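Local coordinates for hydrolase, alpha/beta hydrolase FOLD family (Staphylococcus aureus, PDB 2XMZ), which catalyses the formation of 2-succinyl-6-hydroxy-2,4-cyclohexadiene-1-carboxylate in menaquinone biosynthesis, as the MenH synthase of an alpha/beta hydrolase fold, at residues Thr31-Ile36 with Gln169-Gln174; Asp56-Ser59 with Thr63-Phe66; Pro118-Lys121 with Asn125-Glu128; Glu37-Asn42 with Glu254-Ile259; Ile76-Lys81 with Gly104-Ser109. All coordinates share one frame; numbering follows the deposited sequence. Where two conformers were deposited one is given.

Contact 1 of 5, residues Thr31-Ile36 with Gln169-Gln174; sequences TYHNHI and QHQIRQ
The side-chain amide of Q171 comes obliquely to the NE2 corner of the H33 imidazole at the protein surface, the two planes 84° apart. The closest approach is NE2 of H33 to NE2 of Q171, 3.3 Å; CE1 of the H33 ring follows at 4.0 Å from that amide nitrogen. The amide thus lies neither squarely over the ring face nor in its plane. Q171 reaches it by keeping its chain extended beyond CG (chi2 172°), so that the amide stands well off the helix. On the other side, a chi1 of 66° turns the H33 ring toward helix 166-177, beside the amide of N34. ND2 of N34 sits 3.2 Å above one face of the H33 ring, near its rim, while ND1 makes a weak hydrogen bond to the backbone O of R30. In the alpha/beta hydrolase fold this is a meeting of core and cap: the loop 31-36 follows strand 17-22, and helix 166-177 belongs to the helical insertion between strands 110-114 and 210-215. Polar side chains suit such a surface seam, where H33 is exposed and Q171 partly so. Deeper down, T31 and I172 both pack on V249 of helix 247-250, and T31 OG1 is hydrogen-bonded to H248.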
# COMPACT_ATOMS: atom_id res chain seq x y z
N THR A 31 -6.78 5.35 6.58
CA THR A 31 -6.20 6.29 5.62
C THR A 31 -7.08 6.50 4.37
O THR A 31 -6.97 7.53 3.70
CB THR A 31 -4.76 5.87 5.19
OG1 THR A 31 -4.15 6.93 4.45
CG2 THR A 31 -4.77 4.60 4.32
N TYR A 32 -7.96 5.53 4.08
CA TYR A 32 -8.83 5.63 2.88
C TYR A 32 -10.22 6.15 3.21
O TYR A 32 -11.08 6.28 2.32
CB TYR A 32 -8.90 4.29 2.17
CG TYR A 32 -7.53 3.84 1.73
CD1 TYR A 32 -6.77 4.63 0.86
CD2 TYR A 32 -6.98 2.67 2.20
CE1 TYR A 32 -5.51 4.26 0.47
CE2 TYR A 32 -5.71 2.27 1.82
CZ TYR A 32 -4.98 3.06 0.96
OH TYR A 32 -3.72 2.67 0.57
N HIS A 33 -10.42 6.49 4.49
CA HIS A 33 -11.71 6.93 5.04
C HIS A 33 -12.48 7.92 4.17
O HIS A 33 -13.65 7.68 3.83
CB HIS A 33 -11.51 7.53 6.46
CG HIS A 33 -10.70 8.81 6.49
ND1 HIS A 33 -9.38 8.87 6.09
CD2 HIS A 33 -11.04 10.06 6.87
CE1 HIS A 33 -8.93 10.10 6.24
NE2 HIS A 33 -9.92 10.85 6.71
N ASN A 34 -11.84 9.02 3.82
CA ASN A 34 -12.50 10.09 3.07
C ASN A 34 -12.61 9.79 1.57
O ASN A 34 -13.11 10.62 0.82
CB ASN A 34 -11.76 11.42 3.28
CG ASN A 34 -10.33 11.38 2.75
OD1 ASN A 34 -9.89 12.27 2.01
ND2 ASN A 34 -9.59 10.32 3.10
N HIS A 35 -12.15 8.61 1.17
CA HIS A 35 -12.13 8.20 -0.25
C HIS A 35 -13.24 7.22 -0.58
O HIS A 35 -13.72 7.18 -1.71
CB HIS A 35 -10.80 7.54 -0.61
CG HIS A 35 -9.62 8.45 -0.51
ND1 HIS A 35 -9.24 9.28 -1.55
CD2 HIS A 35 -8.73 8.66 0.48
CE1 HIS A 35 -8.17 9.97 -1.19
NE2 HIS A 35 -7.84 9.61 0.04
N ILE A 36 -13.61 6.40 0.40
CA ILE A 36 -14.53 5.28 0.21
C ILE A 36 -15.79 5.71 -0.55
O ILE A 36 -16.14 5.08 -1.55
CB ILE A 36 -14.93 4.63 1.57
CG1 ILE A 36 -13.69 4.13 2.34
CG2 ILE A 36 -15.98 3.53 1.40
CD1 ILE A 36 -12.66 3.42 1.52
N GLN A 169 -2.31 16.55 9.44
CA GLN A 169 -1.12 16.10 10.15
C GLN A 169 -1.49 15.39 11.47
O GLN A 169 -0.94 14.34 11.78
CB GLN A 169 -0.11 17.24 10.36
CG GLN A 169 0.38 17.87 9.05
CD GLN A 169 1.53 18.85 9.25
OE1 GLN A 169 2.60 18.48 9.73
NE2 GLN A 169 1.33 20.09 8.84
N HIS A 170 -2.46 15.95 12.20
CA HIS A 170 -3.08 15.29 13.36
C HIS A 170 -3.59 13.88 13.06
O HIS A 170 -3.24 12.93 13.78
CB HIS A 170 -4.21 16.16 13.93
CG HIS A 170 -4.98 15.52 15.05
ND1 HIS A 170 -4.57 15.59 16.36
CD2 HIS A 170 -6.15 14.85 15.05
CE1 HIS A 170 -5.45 14.96 17.13
NE2 HIS A 170 -6.42 14.50 16.35
N GLN A 171 -4.42 13.73 12.01
CA GLN A 171 -5.00 12.44 11.63
C GLN A 171 -3.92 11.39 11.34
O GLN A 171 -4.00 10.26 11.82
CB GLN A 171 -5.90 12.57 10.41
CG GLN A 171 -7.27 13.19 10.66
CD GLN A 171 -8.03 13.47 9.36
OE1 GLN A 171 -7.57 14.24 8.50
NE2 GLN A 171 -9.19 12.83 9.20
N ILE A 172 -2.94 11.78 10.53
CA ILE A 172 -1.78 10.94 10.23
C ILE A 172 -1.05 10.52 11.52
O ILE A 172 -0.79 9.33 11.72
CB ILE A 172 -0.79 11.64 9.26
CG1 ILE A 172 -1.42 11.74 7.86
CG2 ILE A 172 0.51 10.85 9.16
CD1 ILE A 172 -0.69 12.69 6.93
N ARG A 173 -0.73 11.50 12.38
CA ARG A 173 -0.03 11.26 13.65
C ARG A 173 -0.80 10.31 14.56
O ARG A 173 -0.21 9.42 15.19
CB ARG A 173 0.27 12.58 14.39
CG ARG A 173 1.11 12.38 15.65
CD ARG A 173 1.49 13.67 16.34
NE ARG A 173 2.11 13.41 17.64
CZ ARG A 173 3.36 13.00 17.82
NH1 ARG A 173 3.79 12.78 19.05
NH2 ARG A 173 4.19 12.80 16.79
N GLN A 174 -2.11 10.50 14.64
CA GLN A 174 -2.98 9.66 15.45
C GLN A 174 -3.00 8.23 14.94
O GLN A 174 -2.94 7.28 15.74
CB GLN A 174 -4.40 10.26 15.51
CG GLN A 174 -5.48 9.36 16.10
CD GLN A 174 -5.98 8.30 15.14
OE1 GLN A 174 -6.21 7.15 15.53
NE2 GLN A 174 -6.12 8.67 13.86

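Contact 2 of 5, residues Asp56-Ser59 with Thr63-Phe66; sequences DQSS and TWNF
W64 lays the pyrrole side of its indole against S58 and S59, closing a tight loop between strand 44-48 and helix 66-77. From CB the side chain heads toward the segment 56-59, with CG beside its own backbone N and opposite the carbonyl carbon (chi1 -58°). CD1 comes next, passing 3.9 Å from S59 O. At NE1 the contact becomes specific: the indole N-H donates to S59 O at 2.9 Å, a bent bond of 140° at the hydrogen. The donor arrives from well above the plane of the S59 carbonyl rather than along a lone pair. NE1 also lies 3.5 Å from S58 CB, and CE2 is 3.7 Å from the same methylene. Farther out, CZ2 brushes S58 O at 3.5 Å.

S58 is held in place for this by an Asx turn, in which D56 OD2 accepts from S58 N at 2.9 Å. The other carboxylate oxygen, D56 OD1, takes S58 OG at 2.7 Å on its syn side, and Y68 OH is a further partner of that hydroxyl. Serine fits here because it offers a small methylene to the indole and a hydroxyl to the turn. K186 of the cap helix 181-191 makes a cation-pi contact with W64, and D190 accepts from its backbone N. The chemistry implies a ring anchored at its N-H, which is spent on a main-chain carbonyl and helps to hold the indole's rotation, while its pi surface probably helps to accommodate the nearby K186 charge.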
# COMPACT_ATOMS: atom_id res chain seq x y z
N ASP A 56 -5.98 -5.70 12.36
CA ASP A 56 -5.46 -7.02 12.07
C ASP A 56 -5.25 -7.83 13.35
O ASP A 56 -4.82 -7.29 14.38
CB ASP A 56 -4.13 -6.94 11.31
CG ASP A 56 -3.44 -8.28 11.24
OD1 ASP A 56 -3.83 -9.09 10.35
OD2 ASP A 56 -2.57 -8.54 12.10
N GLN A 57 -5.55 -9.12 13.26
CA GLN A 57 -5.31 -10.02 14.37
C GLN A 57 -4.48 -11.26 13.99
O GLN A 57 -4.67 -12.34 14.54
CB GLN A 57 -6.63 -10.43 15.07
CG GLN A 57 -7.43 -9.28 15.71
CD GLN A 57 -8.87 -9.66 16.08
OE1 GLN A 57 -9.55 -10.37 15.34
NE2 GLN A 57 -9.33 -9.18 17.22
N SER A 58 -3.57 -11.08 13.05
CA SER A 58 -2.56 -12.08 12.73
C SER A 58 -1.74 -12.48 13.99
O SER A 58 -1.36 -11.62 14.80
CB SER A 58 -1.63 -11.56 11.64
OG SER A 58 -2.33 -11.38 10.40
N SER A 59 -1.52 -13.78 14.16
CA SER A 59 -0.80 -14.29 15.32
C SER A 59 0.63 -13.78 15.35
O SER A 59 1.34 -13.88 14.35
CB SER A 59 -0.74 -15.81 15.33
OG SER A 59 0.16 -16.23 16.37
N THR A 63 5.04 -16.23 11.04
CA THR A 63 5.85 -15.33 10.25
C THR A 63 4.98 -14.58 9.22
O THR A 63 4.33 -15.19 8.34
CB THR A 63 6.99 -16.07 9.55
OG1 THR A 63 7.80 -16.74 10.52
CG2 THR A 63 7.85 -15.09 8.74
N TRP A 64 4.98 -13.26 9.31
CA TRP A 64 4.17 -12.48 8.41
C TRP A 64 4.92 -12.20 7.11
O TRP A 64 5.03 -11.06 6.70
CB TRP A 64 3.75 -11.17 9.06
CG TRP A 64 2.98 -11.35 10.35
CD1 TRP A 64 2.34 -12.49 10.80
CD2 TRP A 64 2.75 -10.36 11.32
NE1 TRP A 64 1.75 -12.24 12.02
CE2 TRP A 64 1.98 -10.94 12.35
CE3 TRP A 64 3.15 -9.02 11.44
CZ2 TRP A 64 1.59 -10.22 13.47
CZ3 TRP A 64 2.75 -8.31 12.56
CH2 TRP A 64 1.98 -8.91 13.55
N ASN A 65 5.43 -13.24 6.46
CA ASN A 65 6.15 -13.05 5.20
C ASN A 65 5.17 -12.87 4.03
O ASN A 65 3.96 -12.88 4.22
CB ASN A 65 7.17 -14.20 4.99
CG ASN A 65 6.52 -15.58 5.05
OD1 ASN A 65 5.33 -15.75 4.76
ND2 ASN A 65 7.30 -16.58 5.45
N PHE A 66 5.68 -12.68 2.82
CA PHE A 66 4.80 -12.46 1.69
C PHE A 66 3.85 -13.62 1.34
O PHE A 66 2.74 -13.39 0.87
CB PHE A 66 5.57 -11.94 0.48
CG PHE A 66 5.87 -10.47 0.57
CD1 PHE A 66 4.98 -9.54 0.03
CD2 PHE A 66 6.99 -10.01 1.29
CE1 PHE A 66 5.22 -8.16 0.17
CE2 PHE A 66 7.23 -8.65 1.45
CZ PHE A 66 6.36 -7.72 0.87

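Contact 3 of 5, residues Pro118-Lys121 with Asn125-Glu128; sequences PGIK and NQLE
I120 and Q126 come together through their first torsions: chi1 of -63° sets CG1 of I120 beside the backbone N and leaves CG2 opposite it, aimed at the helix, while Q126 places CG beside its own N and then runs out extended, back along the loop. The pair marks the passage from core to cap in the alpha/beta hydrolase fold, where the chain leaves strand 110-114 and enters helix 123-143, the first helix of the insertion. I120 CG2 does the closest apolar touching, 3.4 Å from N125 CB, with the two side chains crossing at about a right angle. The same methyl lies 3.5 Å from Q126 N, so it rests on the helix backbone as well as on a side chain. I120 CB, meanwhile, lies 3.8 Å from Q126 CG. Isoleucine suits the place because its two branches can cover the helix turn, and the side chain also touches T193.

Q126 is buried, and its amide must find a polar partner there. NE2 finds it in the main chain, donating to I120 O, so the side chain ties the helix back to the loop that leads into it. Just before I120, G119 has a positive phi, where a beta carbon would collide with P118 O, a demand that glycine meets. G119 O goes on to accept from W200 NE1. The Q126 NE2 to I120 O bond is 2.8 Å long, bent to 130° at the hydrogen, and the nitrogen approaches nearly in line with the carbonyl, at a C=O...N angle of 160°.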
# COMPACT_ATOMS: atom_id res chain seq x y z
N PRO A 118 8.97 -2.55 -6.25
CA PRO A 118 8.98 -3.99 -6.33
C PRO A 118 10.12 -4.58 -5.49
O PRO A 118 10.50 -5.73 -5.68
CB PRO A 118 9.20 -4.27 -7.83
CG PRO A 118 9.33 -2.96 -8.48
CD PRO A 118 9.66 -1.97 -7.41
N GLY A 119 10.63 -3.78 -4.56
CA GLY A 119 11.70 -4.19 -3.68
C GLY A 119 13.04 -3.74 -4.21
O GLY A 119 13.13 -2.91 -5.13
N ILE A 120 14.08 -4.32 -3.64
CA ILE A 120 15.43 -3.86 -3.88
C ILE A 120 16.15 -4.90 -4.73
O ILE A 120 16.12 -6.09 -4.42
CB ILE A 120 16.12 -3.53 -2.52
CG1 ILE A 120 15.38 -2.38 -1.83
CG2 ILE A 120 17.60 -3.20 -2.70
CD1 ILE A 120 15.77 -2.13 -0.42
N LYS A 121 16.75 -4.42 -5.82
CA LYS A 121 17.41 -5.29 -6.79
C LYS A 121 18.68 -5.95 -6.27
O LYS A 121 18.83 -7.17 -6.33
CB LYS A 121 17.79 -4.50 -8.04
CG LYS A 121 16.69 -4.28 -9.04
CD LYS A 121 17.37 -4.13 -10.40
CE LYS A 121 16.58 -3.23 -11.30
NZ LYS A 121 17.43 -2.82 -12.46
N ASN A 125 22.23 -3.82 -1.16
CA ASN A 125 21.23 -2.82 -0.82
C ASN A 125 20.07 -3.46 -0.04
O ASN A 125 19.51 -2.83 0.84
CB ASN A 125 20.71 -2.06 -2.05
CG ASN A 125 21.77 -1.14 -2.66
OD1 ASN A 125 22.73 -0.73 -2.00
ND2 ASN A 125 21.60 -0.81 -3.93
N GLN A 126 19.75 -4.72 -0.35
CA GLN A 126 18.72 -5.45 0.40
C GLN A 126 19.16 -5.59 1.85
O GLN A 126 18.35 -5.37 2.76
CB GLN A 126 18.44 -6.83 -0.19
CG GLN A 126 17.67 -6.84 -1.50
CD GLN A 126 17.62 -8.23 -2.16
OE1 GLN A 126 18.47 -9.09 -1.89
NE2 GLN A 126 16.65 -8.44 -3.03
N LEU A 127 20.42 -5.96 2.05
CA LEU A 127 21.01 -6.09 3.38
C LEU A 127 21.03 -4.77 4.13
O LEU A 127 20.69 -4.73 5.32
CB LEU A 127 22.42 -6.70 3.31
CG LEU A 127 23.13 -6.91 4.66
CD1 LEU A 127 22.31 -7.77 5.67
CD2 LEU A 127 24.52 -7.49 4.46
N GLU A 128 21.45 -3.69 3.46
CA GLU A 128 21.50 -2.35 4.06
C GLU A 128 20.12 -2.05 4.67
O GLU A 128 20.01 -1.58 5.80
CB GLU A 128 21.83 -1.28 3.00
CG GLU A 128 23.31 -1.01 2.76
CD GLU A 128 23.57 -0.23 1.44
OE1 GLU A 128 22.61 0.39 0.90
OE2 GLU A 128 24.74 -0.24 0.96

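Contact 4 of 5, residues Glu37-Asn42 with Glu254-Ile259; sequences EKFTDN and EFDTMI
Two helices flanking the central sheet meet here, helix 36-40 and the C-terminal helix 252-266, with K38 and F39 of the first packed against D256 and I259 of the second. D256 lies between F39 and K38 and uses its oxygens differently. OD1 approaches the F39 ring obliquely, 3.4 Å from CE2, the carboxylate and ring planes standing 88° apart. OD2 is turned to K38, whose CG passes it at 3.3 Å in one of the lysine's two conformers. There the chain bends twice, at chi2 (-79°) and again at chi4, which brings NZ round to the OD2 side of the carboxylate. The K38 NZ to D256 OD2 salt bridge is long, at 3.9 Å, and tentative, as it rests on that conformer; so does the water that accepts from K38 NZ at 2.8 Å and donates to D256 OD2. In alpha/beta hydrolases these two helices cover the same face of the sheet, and the rest of the contact is apolar accordingly. F39 CE1 lies 3.5 Å from I259 CG2, the side chains crossing at about a right angle; F39 also packs on V45, and I259 on L211, L213 and I112 of the strands beneath. A flat ring and a branched aliphatic suit that layer, whereas lysine suits the exposed edge. H35 is the probable polar partner of the buried carboxylate, and N34 O that of K38 NZ.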
# COMPACT_ATOMS: atom_id res chain seq x y z
N GLU A 37 -16.43 6.77 -0.08
CA GLU A 37 -17.68 7.26 -0.68
C GLU A 37 -17.50 7.73 -2.12
O GLU A 37 -18.43 7.62 -2.92
CB GLU A 37 -18.30 8.36 0.17
CG GLU A 37 -18.96 7.83 1.42
CD GLU A 37 -19.98 8.78 2.00
OE1 GLU A 37 -20.96 9.11 1.29
OE2 GLU A 37 -19.82 9.19 3.17
N LYS A 38 -16.32 8.23 -2.45
CA LYS A 38 -16.05 8.64 -3.83
C LYS A 38 -16.07 7.43 -4.77
O LYS A 38 -16.37 7.57 -5.95
CB LYS A 38 -14.71 9.40 -3.95
CG LYS A 38 -14.46 10.45 -2.85
CD LYS A 38 -15.21 11.74 -3.09
CE LYS A 38 -15.28 12.57 -1.82
NZ LYS A 38 -14.03 12.44 -1.00
N PHE A 39 -15.78 6.24 -4.24
CA PHE A 39 -15.79 5.03 -5.07
C PHE A 39 -17.06 4.18 -4.99
O PHE A 39 -17.48 3.62 -6.00
CB PHE A 39 -14.50 4.21 -4.87
CG PHE A 39 -13.25 4.99 -5.18
CD1 PHE A 39 -12.86 5.20 -6.50
CD2 PHE A 39 -12.51 5.57 -4.17
CE1 PHE A 39 -11.74 5.97 -6.80
CE2 PHE A 39 -11.37 6.33 -4.45
CZ PHE A 39 -10.99 6.53 -5.78
N THR A 40 -17.69 4.12 -3.82
CA THR A 40 -18.91 3.31 -3.65
C THR A 40 -20.09 3.78 -4.53
O THR A 40 -21.03 3.02 -4.76
CB THR A 40 -19.34 3.20 -2.18
OG1 THR A 40 -19.50 4.51 -1.62
CG2 THR A 40 -18.28 2.42 -1.38
N ASP A 41 -20.02 5.01 -5.03
CA ASP A 41 -20.96 5.49 -6.03
C ASP A 41 -21.12 4.50 -7.20
O ASP A 41 -22.22 4.31 -7.71
CB ASP A 41 -20.50 6.85 -6.58
CG ASP A 41 -20.86 8.03 -5.68
OD1 ASP A 41 -21.50 7.84 -4.61
OD2 ASP A 41 -20.49 9.16 -6.06
N ASN A 42 -20.01 3.89 -7.60
CA ASN A 42 -19.96 3.01 -8.77
C ASN A 42 -19.23 1.68 -8.55
O ASN A 42 -19.23 0.82 -9.43
CB ASN A 42 -19.30 3.73 -9.96
CG ASN A 42 -20.11 4.93 -10.45
OD1 ASN A 42 -19.67 6.08 -10.30
ND2 ASN A 42 -21.27 4.67 -11.04
N GLU A 254 -7.44 14.89 -6.78
CA GLU A 254 -6.70 14.46 -7.96
C GLU A 254 -6.47 12.95 -7.88
O GLU A 254 -6.70 12.23 -8.85
CB GLU A 254 -5.38 15.24 -8.08
CG GLU A 254 -4.55 14.96 -9.32
CD GLU A 254 -5.20 15.42 -10.59
OE1 GLU A 254 -6.12 16.28 -10.53
OE2 GLU A 254 -4.81 14.91 -11.66
N PHE A 255 -6.03 12.47 -6.71
CA PHE A 255 -5.87 11.04 -6.47
C PHE A 255 -7.16 10.29 -6.86
O PHE A 255 -7.11 9.33 -7.63
CB PHE A 255 -5.48 10.75 -5.01
CG PHE A 255 -5.53 9.30 -4.64
CD1 PHE A 255 -4.44 8.46 -4.86
CD2 PHE A 255 -6.69 8.76 -4.08
CE1 PHE A 255 -4.50 7.10 -4.52
CE2 PHE A 255 -6.75 7.41 -3.74
CZ PHE A 255 -5.66 6.57 -3.96
N ASP A 256 -8.30 10.75 -6.34
CA ASP A 256 -9.60 10.14 -6.65
C ASP A 256 -9.94 10.18 -8.14
O ASP A 256 -10.38 9.17 -8.71
CB ASP A 256 -10.72 10.80 -5.84
CG ASP A 256 -10.68 10.43 -4.37
OD1 ASP A 256 -10.01 9.44 -4.03
OD2 ASP A 256 -11.35 11.12 -3.57
N THR A 257 -9.73 11.34 -8.75
CA THR A 257 -9.98 11.55 -10.18
C THR A 257 -9.16 10.58 -11.03
O THR A 257 -9.69 9.98 -11.96
CB THR A 257 -9.66 12.99 -10.58
OG1 THR A 257 -10.45 13.88 -9.78
CG2 THR A 257 -9.96 13.23 -12.06
N MET A 258 -7.87 10.44 -10.70
CA MET A 258 -6.99 9.51 -11.43
C MET A 258 -7.48 8.07 -11.33
O MET A 258 -7.46 7.35 -12.32
CB MET A 258 -5.53 9.60 -10.97
CG MET A 258 -4.77 10.89 -11.33
SD MET A 258 -4.71 11.36 -13.08
CE MET A 258 -6.22 12.34 -13.25
N ILE A 259 -7.95 7.66 -10.16
CA ILE A 259 -8.39 6.27 -9.97
C ILE A 259 -9.67 6.01 -10.75
O ILE A 259 -9.76 5.04 -11.51
CB ILE A 259 -8.63 5.95 -8.49
CG1 ILE A 259 -7.41 6.32 -7.63
CG2 ILE A 259 -8.99 4.47 -8.30
CD1 ILE A 259 -6.20 5.48 -7.85
O HOH W 1 -11.29 12.17 -1.26

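Contact 5 of 5, residues Ile76-Lys81 with Gly104-Ser109; sequences ILDKYK and GHIPIS
Van der Waals packing centres on I106, which points at the end of helix 66-77 and spreads its branches over L77, D78 and K81. Its CB lies 4.0 Å from L77 CB, an apolar contact. The CG1-CD1 branch lies instead against polar atoms of D78: CG1 is 3.7 Å from D78 N, and CD1 continues to 3.6 Å from D78 OD1, the two side chains crossing at about a right angle. The other branch, CG2, rests 3.9 Å from K81 CB. An isoleucine serves well in such a spot, since branching at CB lets it touch three residues at once; it also touches I85 of strand 84-90.

The charge pairing stays within segment 76-81. K81 NZ forms a salt bridge with D78 OD2 at 3.2 Å, weak as a hydrogen bond. A chi1 of 69° leads the lysine away from I106 and leaves only its first carbons for packing.

Polar bridging comes from a water 2.7 Å from K81 O and from P107 O, which can link the two carbonyls, though it has other acceptors in reach. Y100 OH bonds to I106 N, and D74 takes H105 ND1.

Segment 104-109 is the return of a beta-alpha-beta unit, running from helix 92-103 into strand 110-114 beside the parallel strand 84-90. Its packing on the neighbouring helix 66-77 belongs to the alpha/beta/alpha sandwich of the hydrolase fold.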
# COMPACT_ATOMS: atom_id res chain seq x y z
N ILE A 76 -9.55 -13.68 1.46
CA ILE A 76 -10.53 -12.61 1.33
C ILE A 76 -11.06 -12.59 -0.08
O ILE A 76 -12.28 -12.63 -0.29
CB ILE A 76 -9.92 -11.23 1.66
CG1 ILE A 76 -9.73 -11.12 3.18
CG2 ILE A 76 -10.84 -10.12 1.13
CD1 ILE A 76 -8.70 -10.07 3.61
N LEU A 77 -10.13 -12.53 -1.04
CA LEU A 77 -10.48 -12.36 -2.44
C LEU A 77 -11.27 -13.51 -3.06
O LEU A 77 -12.02 -13.29 -4.01
CB LEU A 77 -9.23 -12.03 -3.27
CG LEU A 77 -8.56 -10.72 -2.83
CD1 LEU A 77 -7.31 -10.45 -3.64
CD2 LEU A 77 -9.54 -9.51 -2.91
N ASP A 78 -11.10 -14.71 -2.52
CA ASP A 78 -11.82 -15.88 -2.99
C ASP A 78 -13.35 -15.65 -2.99
O ASP A 78 -14.05 -16.15 -3.86
CB ASP A 78 -11.47 -17.12 -2.16
CG ASP A 78 -12.08 -18.38 -2.73
OD1 ASP A 78 -11.49 -18.94 -3.67
OD2 ASP A 78 -13.16 -18.79 -2.26
N LYS A 79 -13.84 -14.88 -2.03
CA LYS A 79 -15.28 -14.60 -1.93
C LYS A 79 -15.74 -13.68 -3.05
O LYS A 79 -16.94 -13.50 -3.25
CB LYS A 79 -15.61 -13.99 -0.57
CG LYS A 79 -14.99 -14.72 0.62
CD LYS A 79 -14.98 -13.83 1.85
CE LYS A 79 -14.03 -14.36 2.91
NZ LYS A 79 -14.49 -15.66 3.52
N TYR A 80 -14.79 -13.09 -3.78
CA TYR A 80 -15.14 -12.15 -4.85
C TYR A 80 -14.41 -12.48 -6.14
O TYR A 80 -14.31 -11.64 -7.04
CB TYR A 80 -14.87 -10.71 -4.39
CG TYR A 80 -15.26 -10.48 -2.93
CD1 TYR A 80 -16.58 -10.24 -2.56
CD2 TYR A 80 -14.29 -10.54 -1.93
CE1 TYR A 80 -16.93 -10.05 -1.20
CE2 TYR A 80 -14.63 -10.36 -0.59
CZ TYR A 80 -15.94 -10.11 -0.24
OH TYR A 80 -16.21 -9.93 1.10
N LYS A 81 -13.92 -13.71 -6.24
CA LYS A 81 -13.17 -14.16 -7.41
C LYS A 81 -13.90 -13.97 -8.74
O LYS A 81 -13.26 -13.82 -9.77
CB LYS A 81 -12.75 -15.63 -7.27
CG LYS A 81 -13.90 -16.62 -7.33
CD LYS A 81 -13.53 -17.95 -6.69
CE LYS A 81 -14.80 -18.72 -6.32
NZ LYS A 81 -14.70 -19.37 -4.97
N GLY A 104 -0.24 -14.19 -6.37
CA GLY A 104 -1.56 -14.45 -5.78
C GLY A 104 -2.36 -15.53 -6.47
O GLY A 104 -2.16 -15.83 -7.66
N HIS A 105 -3.30 -16.11 -5.75
CA HIS A 105 -4.00 -17.27 -6.25
C HIS A 105 -5.38 -16.94 -6.79
O HIS A 105 -6.00 -17.75 -7.49
CB HIS A 105 -3.95 -18.41 -5.20
CG HIS A 105 -2.54 -18.84 -4.88
ND1 HIS A 105 -1.88 -18.44 -3.73
CD2 HIS A 105 -1.65 -19.57 -5.59
CE1 HIS A 105 -0.66 -18.94 -3.73
NE2 HIS A 105 -0.49 -19.62 -4.86
N ILE A 106 -5.85 -15.73 -6.51
CA ILE A 106 -7.07 -15.22 -7.15
C ILE A 106 -6.63 -14.18 -8.19
O ILE A 106 -5.99 -13.20 -7.85
CB ILE A 106 -8.05 -14.57 -6.11
CG1 ILE A 106 -8.40 -15.56 -4.96
CG2 ILE A 106 -9.28 -14.00 -6.83
CD1 ILE A 106 -9.05 -16.86 -5.37
N PRO A 107 -6.96 -14.41 -9.47
CA PRO A 107 -6.55 -13.43 -10.50
C PRO A 107 -7.24 -12.07 -10.29
O PRO A 107 -8.46 -12.00 -10.08
CB PRO A 107 -7.05 -14.06 -11.81
CG PRO A 107 -7.17 -15.56 -11.49
CD PRO A 107 -7.62 -15.60 -10.04
N ILE A 108 -6.45 -11.01 -10.35
CA ILE A 108 -6.98 -9.67 -10.29
C ILE A 108 -7.29 -9.16 -11.71
O ILE A 108 -6.78 -9.70 -12.70
CB ILE A 108 -6.04 -8.73 -9.51
CG1 ILE A 108 -4.68 -8.55 -10.21
CG2 ILE A 108 -5.87 -9.25 -8.05
CD1 ILE A 108 -3.89 -7.39 -9.59
N SER A 109 -8.15 -8.16 -11.81
CA SER A 109 -8.52 -7.58 -13.08
C SER A 109 -7.62 -6.42 -13.44
O SER A 109 -7.21 -6.31 -14.58
CB SER A 109 -9.97 -7.14 -13.03
OG SER A 109 -10.80 -8.25 -13.31
O HOH W 2 -10.59 -13.61 -10.14

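Contacts 1 and 4 form one connected region, with centres 16 Å apart: H35 of contact 1 probably hydrogen-bonds to D256 of contact 4, ND1 to OD1 2.6 Å, and packs on F255. Contact 5 sits 22 Å from contact 4, centre to centre, among the helices on the other face of the sheet. Contacts 2 and 3, whose nearest atoms are about 8 Å apart, lie where core loops meet the cap, while contact 1 joins a core loop to helix 166-177 of the cap. Contacts 3 and 4, about 33 Å apart between centres, lie on opposite sides of the chain's centre. The likely active site, a probable S91-H245-D218 triad with S91 on a nucleophile elbow, belongs to none of the five contacts.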